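PDB 4KKM: polyprenyl synthetase from Zymomonas mobilis subsp. mobilis, which probably acts as a metal-dependent prenyltransferase, joining isoprene units into farnesyl or longer diphosphates as in the FPP/GGPP synthase family. Local coordinates for residues 56-60 with 136-141; 62-66 with 122-128; 70-76 with 97-102; 234-239 with 293-298. One frame throughout, in Å; residues are numbered along the deposited sequence.

Interaction 1. Residues 56-60 with 136-141; sequences LVEAM and LSGDAL
Leu56 lays CD1 over one face of the flat peptide joining Leu136 to Ser137, 3.6 Å from Ser137 N; no ring, amide or carboxylate of a side chain takes part in this contact. The same methyl lies 3.9 Å from Leu136 CB. Leu56 reaches there because its CG stands anti to the backbone N (chi1 167°), carrying the branched end across to the second helix. One turn on, Ala59 and Met60 both meet Ser137: Ala59 CB lies 3.8 Å from Ser137 CB, while Met60 CG touches that same CB from a direction about at right angles. The unbranched thioether then bends at chi3 (76°), so that Met60 CE sits 3.6 Å from Ala140 CB and 3.8 Å from Leu141 CD2. Small residues suit the middle of this crossing, where the axes of segments 56-60 and 136-141 approach to 8.9 Å and cross at -75°. Ser137 brings a hydroxyl into the buried layer but turns it back on its own helix, bonding to Ser133 O. The second subunit covers the flank, packing its Ala182 on Leu56 and its Val178 on Ala140. With no hydrogen bond between them, the pairing of these two segments rests on fit and on burial of apolar groups.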
loop_
_atom_site.group_PDB
_atom_site.type_symbol
_atom_site.label_atom_id
_atom_site.label_comp_id
_atom_site.label_asym_id
_atom_site.label_seq_id
_atom_site.Cartn_x
_atom_site.Cartn_y
_atom_site.Cartn_z
ATOM N N LEU B 56 4.074 2.899 16.594
ATOM C CA LEU B 56 3.591 2.459 15.292
ATOM C C LEU B 56 3.520 0.933 15.210
ATOM O O LEU B 56 2.483 0.354 14.866
ATOM C CB LEU B 56 4.501 2.993 14.183
ATOM C CG LEU B 56 4.269 2.347 12.809
ATOM C CD1 LEU B 56 2.913 2.752 12.222
ATOM C CD2 LEU B 56 5.398 2.709 11.851
ATOM N N VAL B 57 4.625 0.280 15.534
ATOM C CA VAL B 57 4.686 -1.174 15.432
ATOM C C VAL B 57 3.782 -1.839 16.476
ATOM O O VAL B 57 3.172 -2.875 16.212
ATOM C CB VAL B 57 6.147 -1.684 15.536
ATOM C CG1 VAL B 57 6.204 -3.200 15.451
ATOM C CG2 VAL B 57 7.002 -1.049 14.440
ATOM N N GLU B 58 3.676 -1.247 17.664
ATOM C CA GLU B 58 2.758 -1.803 18.657
ATOM C C GLU B 58 1.304 -1.685 18.180
ATOM O O GLU B 58 0.493 -2.573 18.440
ATOM C CB GLU B 58 2.972 -1.181 20.047
ATOM C CG GLU B 58 4.239 -1.697 20.716
ATOM C CD GLU B 58 4.538 -1.040 22.051
ATOM O OE1 GLU B 58 3.981 0.043 22.331
ATOM O OE2 GLU B 58 5.338 -1.616 22.817
ATOM N N ALA B 59 0.997 -0.609 17.452
ATOM C CA ALA B 59 -0.327 -0.436 16.855
ATOM C C ALA B 59 -0.579 -1.471 15.761
ATOM O O ALA B 59 -1.675 -2.039 15.660
ATOM C CB ALA B 59 -0.492 0.993 16.297
ATOM N N MET B 60 0.437 -1.717 14.944
ATOM C CA MET B 60 0.334 -2.729 13.895
ATOM C C MET B 60 0.089 -4.103 14.513
ATOM O O MET B 60 -0.755 -4.868 14.043
ATOM C CB MET B 60 1.598 -2.749 13.027
ATOM C CG MET B 60 1.810 -1.480 12.191
ATOM S SD MET B 60 3.444 -1.400 11.424
ATOM C CE MET B 60 3.248 -2.564 10.054
ATOM N N LEU B 136 -1.335 5.730 10.274
ATOM C CA LEU B 136 0.009 5.230 9.962
ATOM C C LEU B 136 0.139 3.711 10.045
ATOM O O LEU B 136 0.762 3.091 9.178
ATOM C CB LEU B 136 1.055 5.895 10.865
ATOM C CG LEU B 136 1.241 7.406 10.668
ATOM C CD1 LEU B 136 2.372 7.935 11.544
ATOM C CD2 LEU B 136 1.497 7.746 9.198
ATOM N N SER B 137 -0.433 3.103 11.079
ATOM C CA SER B 137 -0.346 1.647 11.204
ATOM C C SER B 137 -1.013 0.962 10.014
ATOM O O SER B 137 -0.517 -0.050 9.504
ATOM C CB SER B 137 -0.948 1.162 12.535
ATOM O OG SER B 137 -2.319 1.527 12.654
ATOM N N GLY B 138 -2.137 1.511 9.564
ATOM C CA GLY B 138 -2.775 0.995 8.361
ATOM C C GLY B 138 -1.884 1.194 7.144
ATOM O O GLY B 138 -1.699 0.286 6.331
ATOM N N ASP B 139 -1.322 2.390 7.016
ATOM C CA ASP B 139 -0.440 2.690 5.884
ATOM C C ASP B 139 0.749 1.721 5.818
ATOM O O ASP B 139 1.112 1.237 4.733
ATOM C CB ASP B 139 0.035 4.148 5.926
ATOM C CG ASP B 139 -1.067 5.127 5.539
ATOM O OD1 ASP B 139 -2.070 4.671 4.949
ATOM O OD2 ASP B 139 -0.930 6.343 5.809
ATOM N N ALA B 140 1.331 1.420 6.975
ATOM C CA ALA B 140 2.505 0.550 7.031
ATOM C C ALA B 140 2.125 -0.891 6.728
ATOM O O ALA B 140 2.902 -1.635 6.121
ATOM C CB ALA B 140 3.172 0.642 8.412
ATOM N N LEU B 141 0.927 -1.290 7.156
ATOM C CA LEU B 141 0.475 -2.655 6.897
ATOM C C LEU B 141 0.238 -2.904 5.414
ATOM O O LEU B 141 0.509 -4.001 4.918
ATOM C CB LEU B 141 -0.778 -2.997 7.719
ATOM C CG LEU B 141 -0.501 -3.394 9.177
ATOM C CD1 LEU B 141 -1.800 -3.466 9.990
ATOM C CD2 LEU B 141 0.220 -4.729 9.229
#

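Interaction 2. Residues 62-66 with 122-128; sequences YAAIG and KPTVHKA
Hydrogen bonds tie Tyr62 to Lys122 and Pro123 in both directions. Lys122 NZ donates to Tyr62 O at 2.7 Å, in line with the carbonyl, and Tyr62 OH gives a short 2.5 Å bond to Pro123 O, tilted 21° from that carbonyl's plane. Two weak bonds join Lys122 NZ to Ile65 O and Gly66 O, so a single ammonium gathers carbonyls of the last helical turn and of the residues that follow, where its positive charge is likely to suit the negative end of the helix dipole. Gly66 turns here with positive phi, which favours glycine.

Aromatic contacts use both faces of the Tyr62 ring. The extended lysine chain passes over one: Lys122 CE is 3.9 Å from the Tyr62 ring centroid in a CH-pi contact, and NZ stands 4.8 Å above that centroid, nearly on the normal, as a cation-pi partner. Ala128 CB lies over the opposite face, 4.0 Å from Tyr62 CZ.

Apolar packing centres on Val125 CG2, which meets Tyr62 CD2 at the ring edge and Ala63 CB at 3.8 Å.

The contact fastens the end of helix 54-64 to strand 122-123 and helix 125-128, while Ile106 of helix 87-109 touches Ala63 and Val125, and Ala134 of helix 131-150 adjoins Val125.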
loop_
_atom_site.group_PDB
_atom_site.type_symbol
_atom_site.label_atom_id
_atom_site.label_comp_id
_atom_site.label_asym_id
_atom_site.label_seq_id
_atom_site.Cartn_x
_atom_site.Cartn_y
_atom_site.Cartn_z
ATOM N N TYR B 62 -1.123 -4.755 17.550
ATOM C CA TYR B 62 -2.429 -4.750 18.194
ATOM C C TYR B 62 -3.542 -5.071 17.199
ATOM O O TYR B 62 -4.469 -5.824 17.505
ATOM C CB TYR B 62 -2.692 -3.396 18.852
ATOM C CG TYR B 62 -4.063 -3.289 19.469
ATOM C CD1 TYR B 62 -4.318 -3.805 20.737
ATOM C CD2 TYR B 62 -5.103 -2.669 18.793
ATOM C CE1 TYR B 62 -5.569 -3.707 21.306
ATOM C CE2 TYR B 62 -6.355 -2.571 19.351
ATOM C CZ TYR B 62 -6.583 -3.087 20.608
ATOM O OH TYR B 62 -7.833 -2.988 21.166
ATOM N N ALA B 63 -3.449 -4.497 16.005
ATOM C CA ALA B 63 -4.469 -4.699 14.978
ATOM C C ALA B 63 -4.369 -6.077 14.347
ATOM O O ALA B 63 -5.385 -6.735 14.127
ATOM C CB ALA B 63 -4.339 -3.635 13.894
ATOM N N ALA B 64 -3.144 -6.501 14.048
ATOM C CA ALA B 64 -2.913 -7.723 13.269
ATOM C C ALA B 64 -2.928 -9.016 14.083
ATOM O O ALA B 64 -3.297 -10.071 13.565
ATOM C CB ALA B 64 -1.608 -7.612 12.494
ATOM N N ILE B 65 -2.516 -8.935 15.345
ATOM C CA ILE B 65 -2.380 -10.125 16.179
ATOM C C ILE B 65 -3.586 -10.343 17.081
ATOM O O ILE B 65 -4.110 -9.397 17.670
ATOM C CB ILE B 65 -1.101 -10.066 17.048
ATOM C CG1 ILE B 65 0.144 -10.022 16.162
ATOM C CG2 ILE B 65 -1.032 -11.255 18.005
ATOM C CD1 ILE B 65 1.435 -9.870 16.949
ATOM N N GLY B 66 -4.022 -11.597 17.177
ATOM C CA GLY B 66 -5.126 -11.966 18.041
ATOM C C GLY B 66 -6.435 -11.455 17.480
ATOM O O GLY B 66 -7.143 -10.687 18.132
ATOM N N LYS B 122 -13.101 -5.771 20.996
ATOM C CA LYS B 122 -11.762 -5.208 20.918
ATOM C C LYS B 122 -11.830 -3.735 20.529
ATOM O O LYS B 122 -12.344 -3.403 19.459
ATOM C CB LYS B 122 -10.958 -5.994 19.880
ATOM C CG LYS B 122 -9.495 -5.619 19.756
ATOM C CD LYS B 122 -8.786 -6.620 18.858
ATOM C CE LYS B 122 -7.315 -6.296 18.707
ATOM N NZ LYS B 122 -6.586 -7.362 17.962
ATOM N N PRO B 123 -11.328 -2.844 21.405
ATOM C CA PRO B 123 -11.317 -1.430 21.028
ATOM C C PRO B 123 -10.471 -1.224 19.779
ATOM O O PRO B 123 -9.456 -1.895 19.587
ATOM C CB PRO B 123 -10.689 -0.733 22.245
ATOM C CG PRO B 123 -9.993 -1.806 23.005
ATOM C CD PRO B 123 -10.772 -3.065 22.750
ATOM N N THR B 124 -10.911 -0.316 18.920
ATOM C CA THR B 124 -10.220 -0.068 17.667
ATOM C C THR B 124 -8.894 0.653 17.891
ATOM O O THR B 124 -8.639 1.186 18.973
ATOM C CB THR B 124 -11.106 0.735 16.714
ATOM O OG1 THR B 124 -11.556 1.922 17.380
ATOM C CG2 THR B 124 -12.316 -0.102 16.295
ATOM N N VAL B 125 -8.051 0.663 16.864
ATOM C CA VAL B 125 -6.713 1.236 16.979
ATOM C C VAL B 125 -6.742 2.716 17.371
ATOM O O VAL B 125 -5.989 3.145 18.248
ATOM C CB VAL B 125 -5.902 1.030 15.682
ATOM C CG1 VAL B 125 -4.575 1.814 15.726
ATOM C CG2 VAL B 125 -5.664 -0.455 15.461
ATOM N N HIS B 126 -7.624 3.490 16.746
ATOM C CA HIS B 126 -7.689 4.918 17.043
ATOM C C HIS B 126 -8.148 5.174 18.480
ATOM O O HIS B 126 -7.875 6.228 19.043
ATOM C CB HIS B 126 -8.555 5.680 16.028
ATOM C CG HIS B 126 -10.009 5.329 16.075
ATOM N ND1 HIS B 126 -10.956 6.143 16.663
ATOM C CD2 HIS B 126 -10.686 4.259 15.593
ATOM C CE1 HIS B 126 -12.146 5.588 16.547
ATOM N NE2 HIS B 126 -12.011 4.442 15.901
ATOM N N LYS B 127 -8.820 4.193 19.076
ATOM C CA LYS B 127 -9.258 4.307 20.464
ATOM C C LYS B 127 -8.170 3.871 21.450
ATOM O O LYS B 127 -7.876 4.577 22.414
ATOM C CB LYS B 127 -10.540 3.503 20.693
ATOM C CG LYS B 127 -11.721 3.997 19.880
ATOM C CD LYS B 127 -12.037 5.462 20.176
ATOM C CE LYS B 127 -12.983 5.616 21.360
ATOM N NZ LYS B 127 -12.387 5.196 22.660
ATOM N N ALA B 128 -7.580 2.704 21.207
ATOM C CA ALA B 128 -6.513 2.197 22.067
ATOM C C ALA B 128 -5.253 3.049 21.929
ATOM O O ALA B 128 -4.471 3.190 22.868
ATOM C CB ALA B 128 -6.211 0.740 21.733
#

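Interaction 3. Residues 70-76 with 97-102; sequences RLRPLLV and IECIHV
Ile97 sets its CG2 methyl between two helical segments that run nearly antiparallel (158°), 3.9 Å from Arg72 CB and 4.0 Å from Val76 CG2, a branched wedge fitting the groove between residues one turn apart. Glu98 follows, and both its oxygens are used. Glu98 OE2 accepts a hydrogen bond from Arg70 NH1 (2.9 Å) as part of a salt bridge, met on the anti side and close to the guanidinium plane; a water also links OE2 to Arg70 N. OE1 rests 3.2 Å from Pro73 CD and takes a second water, held by both Arg72 N and Arg72 NH1. With an alanine here the carboxylate is gone, and Arg70 NH1 would probably lose this counter-ion and each water the oxygen it donates to. Arg70 has another charged partner, Asp39, on its NH2. Residues 70-73 belong to the GGKRLRP motif of FPP/GGPP synthases, which in relatives faces isopentenyl diphosphate, so the next pair probably borders that pocket. His101, with CG anti to the backbone N (chi1 175°), lays its imidazole flat on the Arg72 guanidinium in a stack, centres 3.7 Å apart and planes 8° from parallel. Val102 CG2 comes to a loose 4.5 Å from Arg70 NH1, at the guanidinium edge.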
loop_
_atom_site.group_PDB
_atom_site.type_symbol
_atom_site.label_atom_id
_atom_site.label_comp_id
_atom_site.label_asym_id
_atom_site.label_seq_id
_atom_site.Cartn_x
_atom_site.Cartn_y
_atom_site.Cartn_z
ATOM N N ARG B 70 -9.555 -15.033 10.561
ATOM C CA ARG B 70 -8.598 -15.277 9.484
ATOM C C ARG B 70 -9.251 -15.988 8.310
ATOM O O ARG B 70 -8.715 -16.970 7.788
ATOM C CB ARG B 70 -7.411 -16.099 9.982
ATOM C CG ARG B 70 -6.849 -15.653 11.315
ATOM C CD ARG B 70 -6.433 -14.200 11.291
ATOM N NE ARG B 70 -5.592 -13.890 12.442
ATOM C CZ ARG B 70 -5.039 -12.707 12.667
ATOM N NH1 ARG B 70 -5.236 -11.704 11.813
ATOM N NH2 ARG B 70 -4.284 -12.531 13.745
ATOM N N LEU B 71 -10.425 -15.509 7.918
ATOM C CA LEU B 71 -11.136 -16.092 6.788
ATOM C C LEU B 71 -10.287 -16.047 5.521
ATOM O O LEU B 71 -10.275 -16.993 4.735
ATOM C CB LEU B 71 -12.464 -15.371 6.558
ATOM C CG LEU B 71 -13.200 -15.801 5.288
ATOM C CD1 LEU B 71 -13.576 -17.281 5.377
ATOM C CD2 LEU B 71 -14.428 -14.928 5.049
ATOM N N ARG B 72 -9.563 -14.951 5.323
ATOM C CA ARG B 72 -8.777 -14.819 4.101
ATOM C C ARG B 72 -7.523 -15.713 4.076
ATOM O O ARG B 72 -7.282 -16.400 3.086
ATOM C CB ARG B 72 -8.509 -13.343 3.766
ATOM C CG ARG B 72 -9.799 -12.631 3.343
ATOM C CD ARG B 72 -9.800 -11.131 3.644
ATOM N NE ARG B 72 -11.147 -10.571 3.498
ATOM C CZ ARG B 72 -12.091 -10.632 4.435
ATOM N NH1 ARG B 72 -11.847 -11.222 5.600
ATOM N NH2 ARG B 72 -13.284 -10.101 4.203
ATOM N N PRO B 73 -6.735 -15.726 5.167
ATOM C CA PRO B 73 -5.684 -16.750 5.241
ATOM C C PRO B 73 -6.221 -18.174 5.086
ATOM O O PRO B 73 -5.583 -19.003 4.431
ATOM C CB PRO B 73 -5.108 -16.547 6.644
ATOM C CG PRO B 73 -5.266 -15.071 6.878
ATOM C CD PRO B 73 -6.577 -14.700 6.217
ATOM N N LEU B 74 -7.388 -18.445 5.663
ATOM C CA LEU B 74 -7.984 -19.775 5.587
ATOM C C LEU B 74 -8.275 -20.163 4.137
ATOM O O LEU B 74 -8.024 -21.295 3.726
ATOM C CB LEU B 74 -9.267 -19.836 6.422
ATOM C CG LEU B 74 -10.058 -21.142 6.348
ATOM C CD1 LEU B 74 -9.269 -22.285 6.990
ATOM C CD2 LEU B 74 -11.430 -20.973 6.997
ATOM N N LEU B 75 -8.805 -19.218 3.367
ATOM C CA LEU B 75 -9.077 -19.458 1.949
ATOM C C LEU B 75 -7.800 -19.720 1.158
ATOM O O LEU B 75 -7.770 -20.587 0.285
ATOM C CB LEU B 75 -9.825 -18.270 1.339
ATOM C CG LEU B 75 -11.297 -18.145 1.738
ATOM C CD1 LEU B 75 -11.851 -16.793 1.302
ATOM C CD2 LEU B 75 -12.102 -19.287 1.132
ATOM N N VAL B 76 -6.750 -18.956 1.447
ATOM C CA VAL B 76 -5.464 -19.180 0.796
ATOM C C VAL B 76 -4.953 -20.587 1.095
ATOM O O VAL B 76 -4.600 -21.339 0.181
ATOM C CB VAL B 76 -4.406 -18.147 1.239
ATOM C CG1 VAL B 76 -3.029 -18.541 0.706
ATOM C CG2 VAL B 76 -4.794 -16.755 0.761
ATOM N N ILE B 97 -2.340 -11.239 2.523
ATOM C CA ILE B 97 -3.706 -10.789 2.252
ATOM C C ILE B 97 -4.333 -10.259 3.535
ATOM O O ILE B 97 -5.132 -9.317 3.516
ATOM C CB ILE B 97 -4.604 -11.891 1.575
ATOM C CG1 ILE B 97 -5.974 -11.322 1.173
ATOM C CG2 ILE B 97 -4.786 -13.108 2.480
ATOM C CD1 ILE B 97 -5.882 -10.148 0.211
ATOM N N GLU B 98 -3.942 -10.846 4.660
ATOM C CA GLU B 98 -4.471 -10.413 5.947
ATOM C C GLU B 98 -3.942 -9.024 6.299
ATOM O O GLU B 98 -4.610 -8.264 6.992
ATOM C CB GLU B 98 -4.153 -11.440 7.044
ATOM C CG GLU B 98 -4.836 -11.186 8.388
ATOM C CD GLU B 98 -6.347 -11.431 8.386
ATOM O OE1 GLU B 98 -6.943 -11.702 7.319
ATOM O OE2 GLU B 98 -6.948 -11.338 9.477
ATOM N N CYS B 99 -2.755 -8.683 5.802
ATOM C CA CYS B 99 -2.251 -7.320 5.949
ATOM C C CYS B 99 -3.205 -6.307 5.331
ATOM O O CYS B 99 -3.508 -5.275 5.929
ATOM C CB CYS B 99 -0.875 -7.165 5.305
ATOM S SG CYS B 99 0.481 -7.837 6.276
ATOM N N ILE B 100 -3.662 -6.603 4.122
ATOM C CA ILE B 100 -4.584 -5.720 3.415
ATOM C C ILE B 100 -5.932 -5.646 4.131
ATOM O O ILE B 100 -6.497 -4.565 4.309
ATOM C CB ILE B 100 -4.789 -6.190 1.972
ATOM C CG1 ILE B 100 -3.450 -6.190 1.222
ATOM C CG2 ILE B 100 -5.867 -5.349 1.267
ATOM C CD1 ILE B 100 -2.748 -4.835 1.180
ATOM N N HIS B 101 -6.441 -6.799 4.549
ATOM C CA HIS B 101 -7.715 -6.843 5.257
ATOM C C HIS B 101 -7.638 -6.053 6.564
ATOM O O HIS B 101 -8.503 -5.226 6.854
ATOM C CB HIS B 101 -8.114 -8.295 5.534
ATOM C CG HIS B 101 -9.352 -8.436 6.361
ATOM N ND1 HIS B 101 -10.573 -7.924 5.979
ATOM C CD2 HIS B 101 -9.563 -9.043 7.559
ATOM C CE1 HIS B 101 -11.479 -8.204 6.898
ATOM N NE2 HIS B 101 -10.888 -8.883 7.867
ATOM N N VAL B 102 -6.594 -6.307 7.346
ATOM C CA VAL B 102 -6.454 -5.656 8.644
ATOM C C VAL B 102 -6.273 -4.145 8.490
ATOM O O VAL B 102 -6.926 -3.370 9.187
ATOM C CB VAL B 102 -5.309 -6.273 9.470
ATOM C CG1 VAL B 102 -4.945 -5.379 10.666
ATOM C CG2 VAL B 102 -5.696 -7.679 9.923
HETATM O O HOH W 1 -9.335 -11.872 10.327
HETATM O O HOH W 2 -9.481 -12.553 6.942
#

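Interaction 4. Residues 234-239 with 293-298; sequences AYARDI and QAIAHL
Tyr235 and Ala294 form the tight side of this contact, their CA atoms only 4.4 Å apart. So close an approach suits alanine: Ala294 CB nestles against Ile239 CG2 at 3.6 Å and against the CB of Asp238. The Tyr235 ring turns its edge to Ala294 O, with CD2 3.4 Å from that oxygen, and the same carbon meets Leu298 CD1 at 3.7 Å. The Tyr235 hydroxyl, at the buried end, is hydrogen-bonded to Leu308 O.

Toward the solvent the contact turns polar, and its loose part lies beyond, at the exposed Arg237 and Gln293. His297 CG lies anti to the carbonyl carbon (chi1 -62°), which swings the ring toward Ala234 and Asp238. His297 NE2 donates to Asp238 OD2 (2.7 Å, N-H...O 139°); the bond stays near the imidazole plane but reaches the oxygen from above the carboxylate, 37° out of its plane. One face of the imidazole lies on Ala234, whose CB is 3.5 Å from the His297 ring centroid in a CH-pi contact; Gln293 O lies off-centre over the other. Asp238 OD1 takes a salt bridge from Arg237 NE at 3.0 Å, so a histidine and an arginine share one acid. A leucine in place of His297 would probably leave Asp238 OD2 without its donor and strip Ala234 of its flat aromatic cover. Gln293 sets its CB beside Asp238 OD2.

The contact joins helix 226-253 to residues 293-298. Helix 306-314 closes the buried flank through Ile311 and Ala312, while Leu215 of helix 208-221 and Leu75 of helix 71-80 touch Tyr235.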
loop_
_atom_site.group_PDB
_atom_site.type_symbol
_atom_site.label_atom_id
_atom_site.label_comp_id
_atom_site.label_asym_id
_atom_site.label_seq_id
_atom_site.Cartn_x
_atom_site.Cartn_y
_atom_site.Cartn_z
ATOM N N ALA B 234 -14.342 -18.052 -9.777
ATOM C CA ALA B 234 -15.799 -18.151 -9.787
ATOM C C ALA B 234 -16.333 -18.578 -8.416
ATOM O O ALA B 234 -17.383 -18.111 -7.975
ATOM C CB ALA B 234 -16.259 -19.133 -10.873
ATOM N N TYR B 235 -15.613 -19.479 -7.752
ATOM C CA TYR B 235 -15.966 -19.874 -6.390
ATOM C C TYR B 235 -15.920 -18.658 -5.472
ATOM O O TYR B 235 -16.828 -18.446 -4.666
ATOM C CB TYR B 235 -15.019 -20.964 -5.879
ATOM C CG TYR B 235 -15.046 -21.202 -4.375
ATOM C CD1 TYR B 235 -14.312 -20.393 -3.507
ATOM C CD2 TYR B 235 -15.773 -22.259 -3.827
ATOM C CE1 TYR B 235 -14.317 -20.609 -2.138
ATOM C CE2 TYR B 235 -15.786 -22.483 -2.447
ATOM C CZ TYR B 235 -15.050 -21.650 -1.610
ATOM O OH TYR B 235 -15.039 -21.853 -0.243
ATOM N N ALA B 236 -14.849 -17.876 -5.584
ATOM C CA ALA B 236 -14.690 -16.687 -4.753
ATOM C C ALA B 236 -15.807 -15.698 -5.009
ATOM O O ALA B 236 -16.318 -15.064 -4.085
ATOM C CB ALA B 236 -13.348 -16.018 -5.015
ATOM N N ARG B 237 -16.160 -15.548 -6.279
ATOM C CA ARG B 237 -17.206 -14.613 -6.666
ATOM C C ARG B 237 -18.524 -15.005 -6.000
ATOM O O ARG B 237 -19.237 -14.162 -5.437
ATOM C CB ARG B 237 -17.355 -14.618 -8.187
ATOM C CG ARG B 237 -18.556 -13.836 -8.707
ATOM C CD ARG B 237 -18.888 -14.251 -10.139
ATOM N NE ARG B 237 -19.471 -15.591 -10.179
ATOM C CZ ARG B 237 -19.409 -16.409 -11.226
ATOM N NH1 ARG B 237 -18.786 -16.025 -12.333
ATOM N NH2 ARG B 237 -19.972 -17.612 -11.163
ATOM N N ASP B 238 -18.833 -16.297 -6.046
ATOM C CA ASP B 238 -20.096 -16.792 -5.503
ATOM C C ASP B 238 -20.150 -16.749 -3.977
ATOM O O ASP B 238 -21.138 -16.287 -3.421
ATOM C CB ASP B 238 -20.423 -18.197 -6.034
ATOM C CG ASP B 238 -20.763 -18.195 -7.515
ATOM O OD1 ASP B 238 -21.049 -17.105 -8.058
ATOM O OD2 ASP B 238 -20.735 -19.277 -8.137
ATOM N N ILE B 239 -19.101 -17.207 -3.292
ATOM C CA ILE B 239 -19.102 -17.109 -1.827
ATOM C C ILE B 239 -19.048 -15.661 -1.337
ATOM O O ILE B 239 -19.594 -15.341 -0.284
ATOM C CB ILE B 239 -17.973 -17.923 -1.134
ATOM C CG1 ILE B 239 -16.589 -17.415 -1.548
ATOM C CG2 ILE B 239 -18.123 -19.401 -1.413
ATOM C CD1 ILE B 239 -15.505 -17.668 -0.506
ATOM N N GLN B 293 -23.782 -23.057 -6.069
ATOM C CA GLN B 293 -23.046 -22.638 -7.254
ATOM C C GLN B 293 -21.540 -22.583 -7.000
ATOM O O GLN B 293 -20.749 -23.031 -7.830
ATOM C CB GLN B 293 -23.562 -21.287 -7.759
ATOM C CG GLN B 293 -24.937 -21.376 -8.412
ATOM C CD GLN B 293 -25.600 -20.023 -8.576
ATOM O OE1 GLN B 293 -24.930 -19.000 -8.682
ATOM N NE2 GLN B 293 -26.927 -20.016 -8.586
ATOM N N ALA B 294 -21.149 -22.035 -5.851
ATOM C CA ALA B 294 -19.739 -21.957 -5.482
ATOM C C ALA B 294 -19.122 -23.350 -5.459
ATOM O O ALA B 294 -18.041 -23.585 -6.012
ATOM C CB ALA B 294 -19.573 -21.265 -4.116
ATOM N N ILE B 295 -19.825 -24.283 -4.836
ATOM C CA ILE B 295 -19.310 -25.634 -4.680
ATOM C C ILE B 295 -19.208 -26.353 -6.029
ATOM O O ILE B 295 -18.243 -27.078 -6.278
ATOM C CB ILE B 295 -20.149 -26.430 -3.654
ATOM C CG1 ILE B 295 -19.844 -25.923 -2.241
ATOM C CG2 ILE B 295 -19.881 -27.931 -3.764
ATOM C CD1 ILE B 295 -20.789 -26.446 -1.178
ATOM N N ALA B 296 -20.183 -26.117 -6.905
ATOM C CA ALA B 296 -20.198 -26.749 -8.224
ATOM C C ALA B 296 -18.954 -26.421 -9.057
ATOM O O ALA B 296 -18.525 -27.232 -9.876
ATOM C CB ALA B 296 -21.480 -26.395 -8.990
ATOM N N HIS B 297 -18.368 -25.242 -8.835
ATOM C CA HIS B 297 -17.136 -24.867 -9.529
ATOM C C HIS B 297 -15.997 -25.828 -9.187
ATOM O O HIS B 297 -15.048 -25.974 -9.956
ATOM C CB HIS B 297 -16.722 -23.420 -9.213
ATOM C CG HIS B 297 -17.723 -22.391 -9.644
ATOM N ND1 HIS B 297 -18.195 -22.303 -10.935
ATOM C CD2 HIS B 297 -18.339 -21.400 -8.952
ATOM C CE1 HIS B 297 -19.065 -21.311 -11.020
ATOM N NE2 HIS B 297 -19.168 -20.746 -9.830
ATOM N N LEU B 298 -16.113 -26.495 -8.040
ATOM C CA LEU B 298 -15.058 -27.365 -7.525
ATOM C C LEU B 298 -15.287 -28.829 -7.889
ATOM O O LEU B 298 -14.580 -29.708 -7.403
ATOM C CB LEU B 298 -14.967 -27.240 -6.002
ATOM C CG LEU B 298 -14.793 -25.831 -5.429
ATOM C CD1 LEU B 298 -14.823 -25.877 -3.910
ATOM C CD2 LEU B 298 -13.496 -25.211 -5.920
#

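Interactions 1 and 2 both use helix 54-64, their centres 10 Å apart, and join where Val125 CG1 lies 3.8 Å from Ser137 OG. Val102 connects interaction 3 to both: its CG1 is 3.7 Å from Leu141 CD1 and equally near Ala63 CB. A probable hydrogen bond from Arg70 NH2 to Ala64 O adds a polar tie between interactions 2 and 3. The calcium ion, held by Asp108 and Asp114, lies about 11 Å from the Thr124 side chain and about 12 Å from that of His101, so interactions 2 and 3 lie near the metal site without touching it. Interaction 4 lies far from interaction 1, centres about 34 Å apart, but meets interaction 3 at Leu75.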